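Local coordinates for protein tryptophan synthase alpha chain (Pyrococcus furiosus, PDB 2DZW) that catalyses the aldol cleavage of indoleglycerol phosphate to indole and glyceraldehyde 3-phosphate, the alpha-subunit half of the last step of tryptophan biosynthesis, at residues Gly5-Tyr10 against Val217-Ala222; Lys49-Ser54 against Ala222-Ile227; Trp70-Phe75 against Lys105-Asp110; Leu162-Gly167 against Lys177-Leu182. The protein carries 1 engineered substitution. All coordinates share one frame; numbering follows the deposited sequence.

Overall arrangement
The chain illustrates how an eight-stranded (beta/alpha) barrel is closed and then packed from outside. Starting at the N terminus, strand 6-12 waits more than 200 residues before contact 1 joins it to the last strand, 216-219, and so shuts the cylinder. Contact 2 opens at helix 49-60 and ends on helix 221-230; its segments alternate with those of contact 1, so the two cross, and they touch through Y10, I51 and V224. Contacts 3 and 4 follow one another in series, each nested inside both longer loops. Contact 3 joins helices 67-76 and 97-107, and contact 4 folds helix 177-187 against strand 159-163, on opposite sides of the chain's centre.

Contact 1 (Gly5-Tyr10 against Val217-Ala222); sequences GSLIPY and VVVGSA
V217 O is gripped twice by the strand of G5-Y10. I8 N reaches it at 2.6 Å with an N-H...O angle of 168°, and the CA-H of L7 leans on the same oxygen, L7 CA lying 3.3 Å from V217 O. I8 O is served in a similar way, by V219 N at 3.0 Å and by the CA-H of V218. With V217 N bonded to S6 O (2.8 Å) and Y10 N to V219 O (3.0 Å), four backbone bonds make a parallel pairing in which I8 uses both its N and its O.

The side chains alternate. L7 and V219 share one face, where V219 CG2, anti to its own carbonyl carbon, lies 3.8 Å from L7 CG. I8 and V218 lie on the other face. Y10 CB is 3.7 Å from G220 CA, which stands at the edge of the tyrosine ring, near its plane, and the ring leads away from the pairing. Y10 OH is hydrogen-bonded to T12 OG1.

The pairing joins first and last strands of a closed (beta/alpha)8 barrel: L7 and V219 pack outward on helix 235-246, while Y10 meets E36, a proton acceptor of the active site, on strand 35-38 and I51 and H55 on helix 49-60.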
# COMPACT_ATOMS: atom_id res chain seq x y z
N GLY A 5 -6.73 -14.03 2.15
CA GLY A 5 -6.26 -14.17 3.52
C GLY A 5 -4.88 -13.57 3.72
O GLY A 5 -4.29 -13.74 4.77
N SER A 6 -4.38 -12.88 2.70
CA SER A 6 -3.06 -12.27 2.77
C SER A 6 -2.96 -11.05 3.67
O SER A 6 -3.88 -10.24 3.73
CB SER A 6 -2.58 -11.86 1.38
OG SER A 6 -2.30 -12.98 0.57
N LEU A 7 -1.83 -10.94 4.35
CA LEU A 7 -1.53 -9.80 5.20
C LEU A 7 -0.59 -9.03 4.27
O LEU A 7 0.39 -9.59 3.77
CB LEU A 7 -0.82 -10.24 6.48
CG LEU A 7 -0.49 -9.14 7.50
CD1 LEU A 7 -0.40 -9.71 8.91
CD2 LEU A 7 0.81 -8.47 7.10
N ILE A 8 -0.91 -7.76 4.02
CA ILE A 8 -0.10 -6.94 3.12
C ILE A 8 0.57 -5.77 3.83
O ILE A 8 -0.05 -4.73 4.06
CB ILE A 8 -0.97 -6.40 1.98
CG1 ILE A 8 -1.67 -7.57 1.28
CG2 ILE A 8 -0.12 -5.59 1.02
CD1 ILE A 8 -2.77 -7.16 0.34
N PRO A 9 1.84 -5.93 4.19
CA PRO A 9 2.60 -4.87 4.87
C PRO A 9 2.79 -3.62 4.01
O PRO A 9 3.02 -3.71 2.80
CB PRO A 9 3.94 -5.54 5.17
CG PRO A 9 3.62 -7.01 5.20
CD PRO A 9 2.65 -7.16 4.06
N TYR A 10 2.67 -2.46 4.65
CA TYR A 10 2.91 -1.20 3.96
C TYR A 10 4.09 -0.54 4.65
O TYR A 10 4.10 -0.43 5.88
CB TYR A 10 1.72 -0.24 4.06
CG TYR A 10 2.14 1.19 3.74
CD1 TYR A 10 2.17 1.66 2.43
CD2 TYR A 10 2.62 2.03 4.76
CE1 TYR A 10 2.68 2.92 2.13
CE2 TYR A 10 3.14 3.29 4.46
CZ TYR A 10 3.17 3.73 3.15
OH TYR A 10 3.72 4.96 2.86
N VAL A 217 -5.55 -7.97 3.96
CA VAL A 217 -5.54 -6.93 4.97
C VAL A 217 -4.16 -6.29 4.94
O VAL A 217 -3.14 -6.98 4.99
CB VAL A 217 -5.81 -7.49 6.38
CG1 VAL A 217 -5.70 -6.37 7.42
CG2 VAL A 217 -7.19 -8.15 6.42
N VAL A 218 -4.14 -4.97 4.85
CA VAL A 218 -2.90 -4.22 4.82
C VAL A 218 -2.59 -3.87 6.27
O VAL A 218 -3.49 -3.69 7.07
CB VAL A 218 -3.05 -2.90 4.03
CG1 VAL A 218 -1.76 -2.08 4.12
CG2 VAL A 218 -3.41 -3.19 2.58
N VAL A 219 -1.31 -3.79 6.60
CA VAL A 219 -0.89 -3.40 7.94
C VAL A 219 0.19 -2.37 7.71
O VAL A 219 1.32 -2.73 7.37
CB VAL A 219 -0.30 -4.58 8.74
CG1 VAL A 219 0.08 -4.11 10.14
CG2 VAL A 219 -1.32 -5.72 8.83
N GLY A 220 -0.15 -1.10 7.88
CA GLY A 220 0.82 -0.04 7.65
C GLY A 220 1.12 0.84 8.83
O GLY A 220 2.27 0.97 9.25
N SER A 221 0.09 1.47 9.38
CA SER A 221 0.26 2.34 10.52
C SER A 221 0.97 1.58 11.63
O SER A 221 1.99 2.02 12.13
CB SER A 221 -1.10 2.82 11.02
OG SER A 221 -1.78 3.47 9.97
N ALA A 222 0.42 0.43 11.98
CA ALA A 222 1.00 -0.39 13.03
C ALA A 222 2.50 -0.59 12.90
O ALA A 222 3.23 -0.52 13.89
CB ALA A 222 0.30 -1.73 13.07

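Contact 2 (Lys49-Ser54 against Ala222-Ile227); sequences KTIQES and ALVKII
V224 is wedged between T50 and S54 where two outer helices of the (beta/alpha)8 barrel, 49-60 and 221-230, pack side by side. The short segments run at 48° to one another, their axes 9.1 Å apart, and no hydrogen bond joins them; the fit is made by methyl and methylene groups.

Traced from its root, V224 first presents CB, 3.9 Å from T50 CG2. CG1, anti to the backbone N (chi1 171°), then lies between two side chains one helical turn apart, meeting T50 CG2 at 3.6 Å and S54 CB at 3.4 Å. CG2, the other branch, turns toward I51 CG1 at 4.3 Å and toward the ring of Y10, so that this end of the valine faces the barrel. The T50 and V224 side chains run alongside each other, pointing opposite ways, and the threonine methyl also reaches K225 N. I51 carries the packing inward, its side chain lying close to that of D47, a proton acceptor of the active site.

S54 turns its CB to the valine while its hydroxyl is engaged elsewhere: S54 OG also bonds with T12 OG1, and it donates to I51 O in its own helix at 2.6 Å.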
# COMPACT_ATOMS: atom_id res chain seq x y z
N LYS A 49 -2.05 10.57 10.40
CA LYS A 49 -0.93 11.16 11.12
C LYS A 49 0.34 10.30 11.13
O LYS A 49 1.43 10.77 10.82
CB LYS A 49 -1.38 11.46 12.55
CG LYS A 49 -0.35 12.13 13.45
CD LYS A 49 -1.00 12.61 14.74
CE LYS A 49 0.02 13.11 15.76
NZ LYS A 49 0.85 12.01 16.33
N THR A 50 0.19 9.03 11.47
CA THR A 50 1.33 8.12 11.52
C THR A 50 2.11 8.04 10.22
O THR A 50 3.33 8.22 10.20
CB THR A 50 0.88 6.70 11.92
OG1 THR A 50 0.36 6.71 13.26
CG2 THR A 50 2.07 5.74 11.85
N ILE A 51 1.42 7.77 9.12
CA ILE A 51 2.09 7.64 7.84
C ILE A 51 2.60 8.97 7.30
O ILE A 51 3.60 9.01 6.59
CB ILE A 51 1.17 6.91 6.82
CG1 ILE A 51 1.02 5.44 7.27
CG2 ILE A 51 1.76 6.99 5.41
CD1 ILE A 51 0.17 4.58 6.36
N GLN A 52 1.93 10.08 7.65
CA GLN A 52 2.41 11.38 7.18
C GLN A 52 3.78 11.67 7.79
O GLN A 52 4.67 12.20 7.12
CB GLN A 52 1.45 12.50 7.56
CG GLN A 52 0.13 12.46 6.83
CD GLN A 52 -0.68 13.72 7.05
OE1 GLN A 52 -1.89 13.75 6.79
NE2 GLN A 52 -0.03 14.77 7.52
N GLU A 53 3.95 11.34 9.07
CA GLU A 53 5.21 11.56 9.77
C GLU A 53 6.34 10.71 9.18
O GLU A 53 7.49 11.13 9.18
CB GLU A 53 5.06 11.25 11.26
CG GLU A 53 4.14 12.20 12.00
CD GLU A 53 3.71 11.66 13.35
OE1 GLU A 53 3.10 12.42 14.13
OE2 GLU A 53 3.98 10.47 13.63
N SER A 54 6.01 9.51 8.71
CA SER A 54 7.04 8.65 8.11
C SER A 54 7.48 9.27 6.79
O SER A 54 8.64 9.14 6.40
CB SER A 54 6.51 7.23 7.88
OG SER A 54 5.49 7.21 6.90
N ALA A 222 0.42 0.43 11.98
CA ALA A 222 1.00 -0.39 13.03
C ALA A 222 2.50 -0.59 12.90
O ALA A 222 3.23 -0.52 13.89
CB ALA A 222 0.30 -1.73 13.07
N LEU A 223 2.96 -0.85 11.68
CA LEU A 223 4.38 -1.07 11.41
C LEU A 223 5.19 0.22 11.40
O LEU A 223 6.29 0.28 11.95
CB LEU A 223 4.56 -1.79 10.08
CG LEU A 223 3.74 -3.07 9.95
CD1 LEU A 223 4.09 -3.79 8.66
CD2 LEU A 223 4.01 -3.97 11.17
N VAL A 224 4.62 1.25 10.77
CA VAL A 224 5.26 2.56 10.67
C VAL A 224 5.44 3.17 12.06
O VAL A 224 6.43 3.83 12.34
CB VAL A 224 4.42 3.50 9.77
CG1 VAL A 224 4.95 4.91 9.84
CG2 VAL A 224 4.46 3.01 8.34
N LYS A 225 4.47 2.94 12.94
CA LYS A 225 4.55 3.46 14.29
C LYS A 225 5.83 2.94 14.96
O LYS A 225 6.57 3.69 15.60
CB LYS A 225 3.32 3.02 15.08
CG LYS A 225 3.41 3.20 16.57
CD LYS A 225 2.13 2.73 17.25
CE LYS A 225 2.37 2.46 18.74
NZ LYS A 225 3.41 1.39 18.92
N ILE A 226 6.08 1.64 14.81
CA ILE A 226 7.26 1.00 15.39
C ILE A 226 8.55 1.50 14.74
O ILE A 226 9.58 1.62 15.41
CB ILE A 226 7.17 -0.54 15.23
CG1 ILE A 226 6.01 -1.08 16.08
CG2 ILE A 226 8.49 -1.20 15.61
CD1 ILE A 226 5.79 -2.58 15.96
N ILE A 227 8.49 1.79 13.45
CA ILE A 227 9.67 2.29 12.74
C ILE A 227 9.98 3.74 13.16
O ILE A 227 11.14 4.14 13.19
CB ILE A 227 9.47 2.22 11.21
CG1 ILE A 227 9.42 0.76 10.77
CG2 ILE A 227 10.60 2.94 10.49
CD1 ILE A 227 8.98 0.57 9.33

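Contact 3 (Trp70-Phe75 against Lys105-Asp110); sequences WIVKEF and KASGVD
A Schellman motif ends helix 97-107, and the neighbouring helix 67-76 of the barrel's outer layer packs V72 and K73 against it. S107 O, in the last turn of the helix, faces that neighbour. At the turn, G108 takes a positive phi of 126°, and its N reaches back to K105 O at 3.0 Å.

V72 is the main intruder. With CG1 anti to the backbone N (chi1 173°), that methyl is carried over the turn, 3.4 Å from S107 O and 3.7 Å from G108 C; the glycine, bare of any side chain, leaves its backbone accessible to the valine. The second methyl, V72 CG2, meets V109 CG2 at 4.1 Å, the two valines crossing at about a right angle. S107 adds its hydroxyl, OG lying 3.8 Å from V72 CG1, although its polar partner is A104 O in the turn before. K73 contributes mainly backbone: K73 CA brings its hydrogen to S107 O at 3.4 Å, while the amine end of the lysine leads away.

Nearer the barrel, V72 rests on L37 and V109 on L85. R76, just past the segment W70-F75, bonds to G108 O and pairs with D110.

Between the two segments there is no conventional hydrogen bond. Here S107 O meets C-H groups, one of them a backbone CA-H, so the two segments are held by van der Waals packing and one weak CA-H...O contact, whereas the stronger polar tie between these parts of the fold comes from R76 alongside.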
# COMPACT_ATOMS: atom_id res chain seq x y z
N TRP A 70 15.61 1.21 -6.19
CA TRP A 70 16.75 0.48 -5.66
C TRP A 70 16.22 -0.57 -4.69
O TRP A 70 16.54 -1.75 -4.81
CB TRP A 70 17.69 1.44 -4.91
CG TRP A 70 18.91 0.78 -4.33
CD1 TRP A 70 20.11 0.57 -4.95
CD2 TRP A 70 19.04 0.23 -3.01
NE1 TRP A 70 20.98 -0.08 -4.10
CE2 TRP A 70 20.35 -0.29 -2.90
CE3 TRP A 70 18.18 0.13 -1.90
CZ2 TRP A 70 20.82 -0.91 -1.73
CZ3 TRP A 70 18.65 -0.49 -0.74
CH2 TRP A 70 19.96 -1.00 -0.67
N ILE A 71 15.39 -0.13 -3.75
CA ILE A 71 14.79 -1.01 -2.75
C ILE A 71 14.06 -2.19 -3.41
O ILE A 71 14.19 -3.33 -2.97
CB ILE A 71 13.81 -0.23 -1.86
CG1 ILE A 71 14.53 0.95 -1.22
CG2 ILE A 71 13.24 -1.15 -0.79
CD1 ILE A 71 13.62 1.90 -0.49
N VAL A 72 13.28 -1.90 -4.45
CA VAL A 72 12.55 -2.95 -5.15
C VAL A 72 13.51 -3.91 -5.86
O VAL A 72 13.43 -5.13 -5.70
CB VAL A 72 11.58 -2.36 -6.21
CG1 VAL A 72 10.96 -3.48 -7.02
CG2 VAL A 72 10.49 -1.56 -5.52
N LYS A 73 14.42 -3.35 -6.64
CA LYS A 73 15.38 -4.15 -7.37
C LYS A 73 16.15 -5.09 -6.45
O LYS A 73 16.26 -6.28 -6.73
CB LYS A 73 16.33 -3.23 -8.14
CG LYS A 73 17.10 -3.92 -9.24
CD LYS A 73 17.72 -2.92 -10.18
CE LYS A 73 18.55 -3.60 -11.25
NZ LYS A 73 19.65 -4.39 -10.65
N GLU A 74 16.67 -4.56 -5.34
CA GLU A 74 17.42 -5.38 -4.39
C GLU A 74 16.53 -6.44 -3.74
O GLU A 74 16.94 -7.58 -3.56
CB GLU A 74 18.04 -4.51 -3.29
CG GLU A 74 19.30 -3.78 -3.72
CD GLU A 74 20.40 -4.73 -4.18
OE1 GLU A 74 20.81 -4.66 -5.35
OE2 GLU A 74 20.84 -5.56 -3.36
N PHE A 75 15.31 -6.06 -3.37
CA PHE A 75 14.38 -6.99 -2.75
C PHE A 75 14.13 -8.16 -3.70
O PHE A 75 14.13 -9.32 -3.27
CB PHE A 75 13.05 -6.29 -2.46
CG PHE A 75 12.01 -7.20 -1.86
CD1 PHE A 75 12.12 -7.65 -0.55
CD2 PHE A 75 10.92 -7.62 -2.62
CE1 PHE A 75 11.16 -8.50 -0.00
CE2 PHE A 75 9.96 -8.47 -2.09
CZ PHE A 75 10.08 -8.91 -0.77
N LYS A 105 8.50 -0.90 -13.67
CA LYS A 105 8.42 -2.27 -14.14
C LYS A 105 9.79 -2.94 -14.17
O LYS A 105 9.97 -4.05 -13.66
CB LYS A 105 7.80 -2.29 -15.54
CG LYS A 105 7.64 -3.68 -16.14
CD LYS A 105 6.62 -4.51 -15.37
CE LYS A 105 6.37 -5.84 -16.06
NZ LYS A 105 5.28 -6.61 -15.41
N ALA A 106 10.76 -2.25 -14.76
CA ALA A 106 12.12 -2.77 -14.87
C ALA A 106 12.74 -3.15 -13.53
O ALA A 106 13.51 -4.11 -13.45
CB ALA A 106 13.02 -1.76 -15.58
N SER A 107 12.40 -2.41 -12.48
CA SER A 107 12.95 -2.69 -11.16
C SER A 107 12.30 -3.89 -10.50
O SER A 107 12.89 -4.52 -9.63
CB SER A 107 12.79 -1.47 -10.26
OG SER A 107 11.42 -1.19 -10.05
N GLY A 108 11.07 -4.21 -10.91
CA GLY A 108 10.38 -5.35 -10.34
C GLY A 108 9.00 -5.05 -9.78
O GLY A 108 8.36 -5.94 -9.21
N VAL A 109 8.52 -3.82 -9.96
CA VAL A 109 7.20 -3.43 -9.47
C VAL A 109 6.12 -4.14 -10.28
O VAL A 109 6.19 -4.19 -11.51
CB VAL A 109 6.99 -1.90 -9.58
CG1 VAL A 109 5.57 -1.53 -9.21
CG2 VAL A 109 7.98 -1.17 -8.68
N ASP A 110 5.12 -4.69 -9.60
CA ASP A 110 4.02 -5.39 -10.27
C ASP A 110 2.77 -4.53 -10.46
O ASP A 110 2.08 -4.63 -11.47
CB ASP A 110 3.66 -6.66 -9.49
CG ASP A 110 4.86 -7.58 -9.31
OD1 ASP A 110 5.44 -7.99 -10.34
OD2 ASP A 110 5.21 -7.89 -8.15

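Contact 4 (Leu162-Gly167 against Lys177-Leu182); sequences LVSLYG and KTAYDL
The methyl of T178 sits squarely over one face of the Y166 ring, a CH-pi contact formed where strand 159-163 of the (beta/alpha)8 barrel is followed, after a loop, by helix 177-187. T178 CG2 stands 3.3 Å from the ring centroid and only 10° off the ring normal, so it is centred over the ring rather than placed at its rim. The two side chains come from opposite directions, the tyrosine from the loop after the strand and the threonine from the first turn of the helix. In the threonine it is OG1 that lies anti to the backbone N, leaving CG2 in the crowded position between N and the carbonyl carbon and aimed at the aromatic face. Y166 is exposed and also touches a crystal neighbour, so its exact pose may owe something to the lattice.

Deeper in, the contacts are mostly apolar. S164 points toward the helix, its OG 4.1 Å from A179 CB, and F198 packs on both residues. L182, with CG anti to the backbone N (chi1 176°), extends back toward the strand, while V163 turns its side chain away from the helix, to the side where E36 and D47, the proton acceptors, lie.

The contact thus flanks residues 169-172, which are not modelled and are probably flexible; the loop after this strand is mobile in related alpha subunits too. At the strand end of the contact, one methyl does double duty: L182 CD2 lies 4.0 Å from L162 CB and 3.3 Å from V163 O.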
# COMPACT_ATOMS: atom_id res chain seq x y z
N LEU A 162 -9.34 -0.45 -0.31
CA LEU A 162 -10.32 0.27 0.51
C LEU A 162 -9.66 0.88 1.74
O LEU A 162 -9.06 0.18 2.56
CB LEU A 162 -11.46 -0.68 0.94
CG LEU A 162 -12.22 -1.43 -0.17
CD1 LEU A 162 -13.30 -2.28 0.48
CD2 LEU A 162 -12.83 -0.45 -1.19
N VAL A 163 -9.77 2.19 1.88
CA VAL A 163 -9.18 2.87 3.02
C VAL A 163 -10.21 3.52 3.93
O VAL A 163 -11.39 3.65 3.59
CB VAL A 163 -8.18 3.97 2.58
CG1 VAL A 163 -7.03 3.34 1.84
CG2 VAL A 163 -8.88 5.02 1.72
N SER A 164 -9.75 3.93 5.10
CA SER A 164 -10.60 4.55 6.09
C SER A 164 -9.74 5.47 6.94
O SER A 164 -8.85 5.00 7.65
CB SER A 164 -11.22 3.47 6.95
OG SER A 164 -11.78 4.04 8.12
N LEU A 165 -10.01 6.78 6.88
CA LEU A 165 -9.24 7.75 7.66
C LEU A 165 -9.64 7.75 9.14
O LEU A 165 -8.84 8.09 10.01
CB LEU A 165 -9.41 9.16 7.08
CG LEU A 165 -8.22 10.13 7.17
CD1 LEU A 165 -8.55 11.40 6.39
CD2 LEU A 165 -7.90 10.46 8.62
N TYR A 166 -10.88 7.34 9.40
CA TYR A 166 -11.43 7.26 10.75
C TYR A 166 -10.43 6.87 11.84
O TYR A 166 -10.35 7.50 12.90
CB TYR A 166 -12.58 6.25 10.79
CG TYR A 166 -13.99 6.82 10.74
CD1 TYR A 166 -14.46 7.49 9.61
CD2 TYR A 166 -14.87 6.62 11.81
CE1 TYR A 166 -15.79 7.96 9.55
CE2 TYR A 166 -16.19 7.08 11.76
CZ TYR A 166 -16.65 7.74 10.63
OH TYR A 166 -17.95 8.20 10.59
N GLY A 167 -9.67 5.81 11.57
CA GLY A 167 -8.73 5.30 12.55
C GLY A 167 -9.55 4.33 13.37
O GLY A 167 -10.31 3.55 12.81
N LYS A 177 -17.89 1.63 11.90
CA LYS A 177 -18.97 0.98 11.16
C LYS A 177 -18.92 1.40 9.70
O LYS A 177 -19.29 0.64 8.80
CB LYS A 177 -20.34 1.37 11.74
CG LYS A 177 -20.55 1.01 13.20
CD LYS A 177 -20.56 -0.50 13.42
CE LYS A 177 -20.86 -0.85 14.88
NZ LYS A 177 -22.23 -0.42 15.31
N THR A 178 -18.46 2.63 9.49
CA THR A 178 -18.34 3.20 8.17
C THR A 178 -17.30 2.42 7.35
O THR A 178 -17.36 2.38 6.12
CB THR A 178 -17.92 4.67 8.29
OG1 THR A 178 -17.78 5.26 6.99
CG2 THR A 178 -16.60 4.77 9.02
N ALA A 179 -16.36 1.79 8.05
CA ALA A 179 -15.31 1.00 7.41
C ALA A 179 -15.96 -0.29 6.92
O ALA A 179 -15.93 -0.61 5.73
CB ALA A 179 -14.20 0.69 8.40
N TYR A 180 -16.56 -1.01 7.87
CA TYR A 180 -17.25 -2.25 7.56
C TYR A 180 -18.29 -2.04 6.44
O TYR A 180 -18.47 -2.89 5.58
CB TYR A 180 -17.95 -2.77 8.81
CG TYR A 180 -17.00 -3.39 9.82
CD1 TYR A 180 -16.98 -2.96 11.15
CD2 TYR A 180 -16.14 -4.41 9.45
CE1 TYR A 180 -16.13 -3.55 12.08
CE2 TYR A 180 -15.28 -5.01 10.37
CZ TYR A 180 -15.28 -4.58 11.68
OH TYR A 180 -14.46 -5.22 12.58
N ASP A 181 -18.95 -0.89 6.45
CA ASP A 181 -19.96 -0.62 5.43
C ASP A 181 -19.31 -0.52 4.06
O ASP A 181 -19.83 -1.03 3.07
CB ASP A 181 -20.74 0.65 5.76
CG ASP A 181 -21.69 1.06 4.64
OD1 ASP A 181 -21.32 1.96 3.86
OD2 ASP A 181 -22.79 0.47 4.53
N LEU A 182 -18.16 0.15 4.01
CA LEU A 182 -17.42 0.30 2.76
C LEU A 182 -17.05 -1.08 2.23
O LEU A 182 -17.20 -1.36 1.04
CB LEU A 182 -16.16 1.13 3.00
CG LEU A 182 -15.21 1.32 1.81
CD1 LEU A 182 -15.95 1.99 0.66
CD2 LEU A 182 -13.98 2.14 2.25